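Local coordinates for protein glucoamylase (Thermoanaerobacterium thermosaccharolyticum, PDB 1LF6) that hydrolyses terminal alpha-1,4-linked glucose residues from the non-reducing ends of starch-like chains, releasing beta-D-glucose, as a bacterial glucoamylase of glycosyl hydrolase family 15, at residues A[170-173]-A[174-177]; A[296-299]-A[300-304]; A[652-655]-A[656-660]. All blocks are in the same frame, centred on the assembly; numbering follows the deposited sequence.

Contact 1 (A[170-173]-A[174-177]); sequences VIKA and NNNE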
loop_
_atom_site.group_PDB
_atom_site.type_symbol
_atom_site.label_atom_id
_atom_site.label_comp_id
_atom_site.label_asym_id
_atom_site.label_seq_id
_atom_site.Cartn_x
_atom_site.Cartn_y
_atom_site.Cartn_z
ATOM N N VAL A 170 9.350 -30.729 -9.741
ATOM C CA VAL A 170 10.426 -30.895 -8.772
ATOM C C VAL A 170 11.756 -31.221 -9.444
ATOM O O VAL A 170 11.809 -31.958 -10.430
ATOM C CB VAL A 170 10.088 -32.021 -7.766
ATOM C CG1 VAL A 170 11.097 -32.034 -6.632
ATOM C CG2 VAL A 170 8.677 -31.833 -7.230
ATOM N N ILE A 171 12.831 -30.651 -8.911
ATOM C CA ILE A 171 14.162 -30.901 -9.439
ATOM C C ILE A 171 15.102 -31.160 -8.274
ATOM O O ILE A 171 14.682 -31.215 -7.117
ATOM C CB ILE A 171 14.714 -29.698 -10.229
ATOM C CG1 ILE A 171 14.860 -28.491 -9.301
ATOM C CG2 ILE A 171 13.804 -29.380 -11.403
ATOM C CD1 ILE A 171 15.627 -27.336 -9.909
ATOM N N LYS A 172 16.376 -31.324 -8.594
ATOM C CA LYS A 172 17.389 -31.552 -7.585
ATOM C C LYS A 172 18.618 -30.772 -8.025
ATOM O O LYS A 172 19.183 -31.023 -9.092
ATOM C CB LYS A 172 17.700 -33.045 -7.475
ATOM C CG LYS A 172 18.358 -33.446 -6.166
ATOM C CD LYS A 172 18.521 -34.955 -6.070
ATOM C CE LYS A 172 19.090 -35.372 -4.723
ATOM N NZ LYS A 172 19.299 -36.847 -4.629
ATOM N N ALA A 173 19.002 -29.794 -7.216
ATOM C CA ALA A 173 20.162 -28.969 -7.512
ATOM C C ALA A 173 21.227 -29.274 -6.472
ATOM O O ALA A 173 21.045 -28.992 -5.287
ATOM C CB ALA A 173 19.780 -27.492 -7.470
ATOM N N ASN A 174 22.334 -29.861 -6.918
ATOM C CA ASN A 174 23.425 -30.216 -6.016
ATOM C C ASN A 174 22.884 -30.981 -4.810
ATOM O O ASN A 174 23.119 -30.605 -3.662
ATOM C CB ASN A 174 24.159 -28.952 -5.558
ATOM C CG ASN A 174 24.965 -28.311 -6.675
ATOM O OD1 ASN A 174 24.564 -28.338 -7.840
ATOM N ND2 ASN A 174 26.099 -27.718 -6.321
ATOM N N ASN A 175 22.147 -32.051 -5.089
ATOM C CA ASN A 175 21.569 -32.894 -4.049
ATOM C C ASN A 175 20.581 -32.157 -3.156
ATOM O O ASN A 175 20.363 -32.540 -2.006
ATOM C CB ASN A 175 22.681 -33.503 -3.194
ATOM C CG ASN A 175 23.657 -34.321 -4.011
ATOM O OD1 ASN A 175 23.263 -35.248 -4.724
ATOM N ND2 ASN A 175 24.939 -33.984 -3.915
ATOM N N ASN A 176 19.985 -31.096 -3.686
ATOM C CA ASN A 176 19.008 -30.317 -2.935
ATOM C C ASN A 176 17.659 -30.388 -3.645
ATOM O O ASN A 176 17.525 -29.943 -4.787
ATOM C CB ASN A 176 19.470 -28.861 -2.826
ATOM C CG ASN A 176 19.852 -28.474 -1.409
ATOM O OD1 ASN A 176 18.988 -28.306 -0.543
ATOM N ND2 ASN A 176 21.152 -28.336 -1.161
ATOM N N GLU A 177 16.666 -30.962 -2.975
ATOM C CA GLU A 177 15.336 -31.080 -3.555
ATOM C C GLU A 177 14.589 -29.761 -3.462
ATOM O O GLU A 177 14.280 -29.289 -2.371
ATOM C CB GLU A 177 14.532 -32.171 -2.849
ATOM C CG GLU A 177 14.895 -33.583 -3.271
ATOM C CD GLU A 177 13.973 -34.622 -2.667
ATOM O OE1 GLU A 177 13.988 -35.769 -3.154
ATOM O OE2 GLU A 177 13.236 -34.297 -1.708
#

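Contact 2 (A[296-299]-A[300-304]); sequences SLYY and NSMMI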
loop_
_atom_site.group_PDB
_atom_site.type_symbol
_atom_site.label_atom_id
_atom_site.label_comp_id
_atom_site.label_asym_id
_atom_site.label_seq_id
_atom_site.Cartn_x
_atom_site.Cartn_y
_atom_site.Cartn_z
ATOM N N SER A 296 8.675 4.998 16.977
ATOM C CA SER A 296 8.626 3.787 16.169
ATOM C C SER A 296 7.720 3.892 14.949
ATOM O O SER A 296 8.091 3.454 13.858
ATOM C CB SER A 296 8.192 2.596 17.029
ATOM O OG SER A 296 6.868 2.762 17.499
ATOM N N LEU A 297 6.537 4.467 15.118
ATOM C CA LEU A 297 5.620 4.584 13.988
ATOM C C LEU A 297 6.209 5.476 12.909
ATOM O O LEU A 297 5.973 5.256 11.725
ATOM C CB LEU A 297 4.259 5.122 14.442
ATOM C CG LEU A 297 3.142 5.106 13.392
ATOM C CD1 LEU A 297 3.036 3.729 12.752
ATOM C CD2 LEU A 297 1.824 5.485 14.050
ATOM N N TYR A 298 6.980 6.479 13.320
ATOM C CA TYR A 298 7.618 7.388 12.372
ATOM C C TYR A 298 8.598 6.596 11.515
ATOM O O TYR A 298 8.549 6.646 10.288
ATOM C CB TYR A 298 8.369 8.489 13.125
ATOM C CG TYR A 298 9.371 9.261 12.292
ATOM C CD1 TYR A 298 8.954 10.182 11.335
ATOM C CD2 TYR A 298 10.743 9.098 12.494
ATOM C CE1 TYR A 298 9.880 10.934 10.601
ATOM C CE2 TYR A 298 11.678 9.843 11.766
ATOM C CZ TYR A 298 11.242 10.762 10.828
ATOM O OH TYR A 298 12.161 11.535 10.150
ATOM N N TYR A 299 9.496 5.865 12.163
ATOM C CA TYR A 299 10.466 5.067 11.429
ATOM C C TYR A 299 9.767 3.964 10.631
ATOM O O TYR A 299 10.109 3.708 9.473
ATOM C CB TYR A 299 11.495 4.477 12.403
ATOM C CG TYR A 299 12.492 5.499 12.914
ATOM C CD1 TYR A 299 13.416 6.086 12.051
ATOM C CD2 TYR A 299 12.501 5.889 14.253
ATOM C CE1 TYR A 299 14.335 7.047 12.512
ATOM C CE2 TYR A 299 13.413 6.850 14.724
ATOM C CZ TYR A 299 14.325 7.422 13.845
ATOM O OH TYR A 299 15.217 8.368 14.308
ATOM N N ASN A 300 8.780 3.316 11.241
ATOM C CA ASN A 300 8.054 2.254 10.548
ATOM C C ASN A 300 7.445 2.817 9.267
ATOM O O ASN A 300 7.589 2.230 8.191
ATOM C CB ASN A 300 6.944 1.673 11.443
ATOM C CG ASN A 300 6.327 0.401 10.864
ATOM O OD1 ASN A 300 5.110 0.305 10.700
ATOM N ND2 ASN A 300 7.166 -0.578 10.560
ATOM N N SER A 301 6.775 3.963 9.382
ATOM C CA SER A 301 6.147 4.593 8.224
ATOM C C SER A 301 7.166 4.922 7.134
ATOM O O SER A 301 6.931 4.644 5.961
ATOM C CB SER A 301 5.422 5.881 8.642
ATOM O OG SER A 301 4.398 5.603 9.585
ATOM N N MET A 302 8.300 5.502 7.523
ATOM C CA MET A 302 9.311 5.867 6.539
ATOM C C MET A 302 9.932 4.674 5.811
ATOM O O MET A 302 10.265 4.774 4.630
ATOM C CB MET A 302 10.404 6.726 7.187
ATOM C CG MET A 302 9.932 8.121 7.608
ATOM S SD MET A 302 9.009 8.988 6.320
ATOM C CE MET A 302 10.194 8.982 4.960
ATOM N N MET A 303 10.085 3.546 6.498
ATOM C CA MET A 303 10.654 2.362 5.861
ATOM C C MET A 303 9.636 1.795 4.876
ATOM O O MET A 303 9.984 1.398 3.756
ATOM C CB MET A 303 11.006 1.301 6.906
ATOM C CG MET A 303 12.025 1.773 7.935
ATOM S SD MET A 303 12.635 0.470 9.024
ATOM C CE MET A 303 14.215 0.298 8.420
ATOM N N ILE A 304 8.377 1.758 5.301
ATOM C CA ILE A 304 7.310 1.253 4.450
ATOM C C ILE A 304 7.272 2.062 3.156
ATOM O O ILE A 304 7.171 1.493 2.070
ATOM C CB ILE A 304 5.931 1.332 5.160
ATOM C CG1 ILE A 304 5.867 0.292 6.276
ATOM C CG2 ILE A 304 4.798 1.115 4.152
ATOM C CD1 ILE A 304 4.580 0.332 7.071
#

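Contact 3 (A[652-655]-A[656-660]); sequences LNWA and HAEYV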
loop_
_atom_site.group_PDB
_atom_site.type_symbol
_atom_site.label_atom_id
_atom_site.label_comp_id
_atom_site.label_asym_id
_atom_site.label_seq_id
_atom_site.Cartn_x
_atom_site.Cartn_y
_atom_site.Cartn_z
ATOM N N LEU A 652 -1.686 1.770 3.631
ATOM C CA LEU A 652 -2.056 2.829 2.688
ATOM C C LEU A 652 -0.913 3.826 2.813
ATOM O O LEU A 652 -0.820 4.565 3.796
ATOM C CB LEU A 652 -3.388 3.500 3.062
ATOM C CG LEU A 652 -3.876 4.561 2.066
ATOM C CD1 LEU A 652 -4.192 3.901 0.728
ATOM C CD2 LEU A 652 -5.112 5.265 2.589
ATOM N N ASN A 653 -0.033 3.827 1.820
ATOM C CA ASN A 653 1.141 4.689 1.835
ATOM C C ASN A 653 0.863 6.165 2.079
ATOM O O ASN A 653 1.609 6.827 2.798
ATOM C CB ASN A 653 1.942 4.483 0.548
ATOM C CG ASN A 653 2.524 3.076 0.454
ATOM O OD1 ASN A 653 2.739 2.416 1.477
ATOM N ND2 ASN A 653 2.791 2.617 -0.761
ATOM N N TRP A 654 -0.212 6.675 1.494
ATOM C CA TRP A 654 -0.589 8.068 1.677
ATOM C C TRP A 654 -0.900 8.347 3.157
ATOM O O TRP A 654 -0.548 9.414 3.688
ATOM C CB TRP A 654 -1.798 8.370 0.784
ATOM C CG TRP A 654 -2.310 9.776 0.815
ATOM C CD1 TRP A 654 -1.791 10.839 1.501
ATOM C CD2 TRP A 654 -3.484 10.257 0.156
ATOM N NE1 TRP A 654 -2.576 11.955 1.312
ATOM C CE2 TRP A 654 -3.622 11.624 0.490
ATOM C CE3 TRP A 654 -4.436 9.666 -0.686
ATOM C CZ2 TRP A 654 -4.677 12.406 0.011
ATOM C CZ3 TRP A 654 -5.482 10.440 -1.159
ATOM C CH2 TRP A 654 -5.594 11.797 -0.810
ATOM N N ALA A 655 -1.537 7.390 3.828
ATOM C CA ALA A 655 -1.872 7.562 5.239
ATOM C C ALA A 655 -0.611 7.577 6.112
ATOM O O ALA A 655 -0.525 8.322 7.087
ATOM C CB ALA A 655 -2.809 6.452 5.691
ATOM N N HIS A 656 0.363 6.744 5.771
ATOM C CA HIS A 656 1.609 6.714 6.526
ATOM C C HIS A 656 2.372 8.009 6.295
ATOM O O HIS A 656 3.019 8.530 7.203
ATOM C CB HIS A 656 2.445 5.500 6.118
ATOM C CG HIS A 656 2.040 4.241 6.821
ATOM N ND1 HIS A 656 2.358 3.997 8.141
ATOM C CD2 HIS A 656 1.270 3.202 6.422
ATOM C CE1 HIS A 656 1.796 2.863 8.525
ATOM N NE2 HIS A 656 1.129 2.361 7.501
ATOM N N ALA A 657 2.279 8.532 5.076
ATOM C CA ALA A 657 2.941 9.780 4.732
ATOM C C ALA A 657 2.274 10.896 5.529
ATOM O O ALA A 657 2.944 11.788 6.059
ATOM C CB ALA A 657 2.818 10.045 3.230
ATOM N N GLU A 658 0.949 10.834 5.626
ATOM C CA GLU A 658 0.205 11.838 6.372
ATOM C C GLU A 658 0.600 11.770 7.846
ATOM O O GLU A 658 0.760 12.803 8.486
ATOM C CB GLU A 658 -1.302 11.611 6.228
ATOM C CG GLU A 658 -2.167 12.721 6.829
ATOM C CD GLU A 658 -2.071 14.035 6.066
ATOM O OE1 GLU A 658 -1.437 14.062 4.991
ATOM O OE2 GLU A 658 -2.639 15.041 6.543
ATOM N N TYR A 659 0.755 10.560 8.389
ATOM C CA TYR A 659 1.144 10.432 9.792
ATOM C C TYR A 659 2.512 11.061 10.032
ATOM O O TYR A 659 2.708 11.787 11.005
ATOM C CB TYR A 659 1.183 8.965 10.254
ATOM C CG TYR A 659 1.791 8.832 11.638
ATOM C CD1 TYR A 659 3.160 8.603 11.802
ATOM C CD2 TYR A 659 1.024 9.050 12.782
ATOM C CE1 TYR A 659 3.748 8.605 13.066
ATOM C CE2 TYR A 659 1.605 9.056 14.052
ATOM C CZ TYR A 659 2.966 8.835 14.183
ATOM O OH TYR A 659 3.551 8.862 15.427
ATOM N N VAL A 660 3.459 10.771 9.149
ATOM C CA VAL A 660 4.805 11.326 9.271
ATOM C C VAL A 660 4.759 12.853 9.285
ATOM O O VAL A 660 5.333 13.491 10.168
ATOM C CB VAL A 660 5.701 10.851 8.104
ATOM C CG1 VAL A 660 7.028 11.605 8.103
ATOM C CG2 VAL A 660 5.953 9.369 8.237
HETATM O O HOH W 1 -2.961 14.552 2.722
#

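Contact 1 (A[170-173]-A[174-177])
The Asn175 carboxamide faces the Lys172 chain with its oxygen, OD1 being 4.2 Å from Lys172 CE, while Asn176 sets CB against Ala173 O, 2.9 Å away, and its carboxamide leads away. Both belong to the tight end of a beta hairpin joining strands 166-173 and 176-183. Asn174 and Asn175 form its two-residue loop, and both have positive phi and psi, consistent with a type I' turn. Asparagine suits these positions because it tolerates left-handed helical backbone angles better than most residues with a side chain. The loop is fastened by Ala173 N, which donates to Asn176 O at 2.8 Å; the return bond, Asn176 N to Ala173 O, is bent and weak. On the sheet face shared by Lys172 and Glu177, a non-hydrogen-bonded antiparallel pair, the lysine places CG anti to its backbone N (chi1 -160°) and stays extended. It thus lies alongside the turn, CG 3.8 Å from Asn176 N and CE 3.6 Å from Asn175 CA. Its ammonium is not in contact with the glutamate, since NZ and Glu177 OE1 are 5.6 Å apart, though the opposite charges may attract weakly. Ala173 faces the other way, where its small methyl fits against Ala258 and Leu262 of helix 254-266, and Asn174 OD1 accepts from Lys13 N. Beside its bond from Ala173, Asn176 O also receives a CA-H...O contact, from Lys172 CA at 3.2 Å.

Contact 2 (A[296-299]-A[300-304])
Met302 lays its CG over one face of the Tyr298 ring, 4.1 Å above the plane and displaced toward the rim, one helical turn further along helix 296-306. The sulfur follows at an oblique Met-aromatic approach, Met302 SD being 5.5 Å from the Tyr298 ring centroid and 37° off its normal. Methionine suits this place because its unbranched chain can fold, as it does at both chi2 and chi3, and its polarisable sulfur sits comfortably near a ring. Tyr298 in turn presents CD2 over the centre of a face of the Tyr299 ring. On another side of the helix Ser301 doubles the ordinary i to i+4 bond. Its N reaches Leu297 O at 2.8 Å, and its hydroxyl, set beside its own backbone N (chi1 -61°), bends back to donate from OG to Leu297 O at 2.7 Å. The two donors arrive from opposite faces of the carbonyl plane, so they do not compete for space. Leu297 CD1 flanks the hydroxyl, 3.9 Å from Ser301 OG. Further out, Tyr298 OH is hydrogen-bonded to Asn288 O and the ring meets Phe290 edge-to-face. Met302 packs against Phe352 and Ala355 of helix 342-355, and Met303 and Tyr299 against Cys284 of helix 269-284. Ser301 OG also pairs with His656 ND1 at 3.0 Å, from helix 653-668. Since the hydroxyl hydrogen is given to Leu297 O, OG probably accepts here, which would favour the His656 form carrying a proton on ND1.

Contact 3 (A[652-655]-A[656-660])
Residues 652-660 make the opening turns of helix 653-668 in the alpha/alpha barrel of the family 15 catalytic domain. Trp654 and Glu658, one turn apart, are joined on one flank by a water. The indole NE1 of Trp654 donates to the water oxygen at 3.0 Å, with the water at the ring edge and in its plane, and the same water donates to Glu658 OE1 at 2.8 Å. The direct gap between Trp654 NE1 and Glu658 OE1 is 4.4 Å, too wide for a bond but well bridged by one molecule. Glu658 reaches the water with CG anti to its backbone N (chi1 -173°) and then bends at chi2 (69°). Beneath this the backbone closes the turn, Glu658 N to Trp654 O at 2.8 Å and Tyr659 N to Ala655 O at 2.9 Å. Leu652 occupies the N-cap position; its side chain has no polar group to cap with, but its carbonyl takes the first regular bond, from His656 N to Leu652 O at 3.2 Å. His656 turns its imidazole back toward the start of the helix, with CD2 3.6 Å from Leu652 O. The small methyl of Ala657 suits a buried place against Ala351 of helix 342-355. Outside the turn, Trp654 stacks on His347, while Glu658 OE2 forms a salt bridge with Arg541 NH2. The Trp654 side chain lies about 8 Å from that of Glu438, probably the proton donor, so this flank belongs to the surroundings of the active site. With Arg541 on one oxygen and the bridging water on the other, buried Glu658 probably keeps its negative charge and holds the water that satisfies the buried indole N-H.

In the fold
From the N terminus the chain first builds the beta-rich domain, where contact 1 closes the hairpin between strands 166-173 and 176-183. Contacts 2 and 3 follow within the family 15 domain, each a local turn of one helix, 296-306 and then 653-668, closing no wider loop. The three lie in series, so none nests in or crosses another. Contact 1 stands apart, its centre about 40 Å from that of contact 2 and about 44 Å from that of contact 3. Contacts 2 and 3, centres about 10 Å apart, do touch: Leu297 packs on Tyr659, and Ser301 on Val660. Two helices separated by some 350 residues are thereby brought together as early and late elements of one barrel.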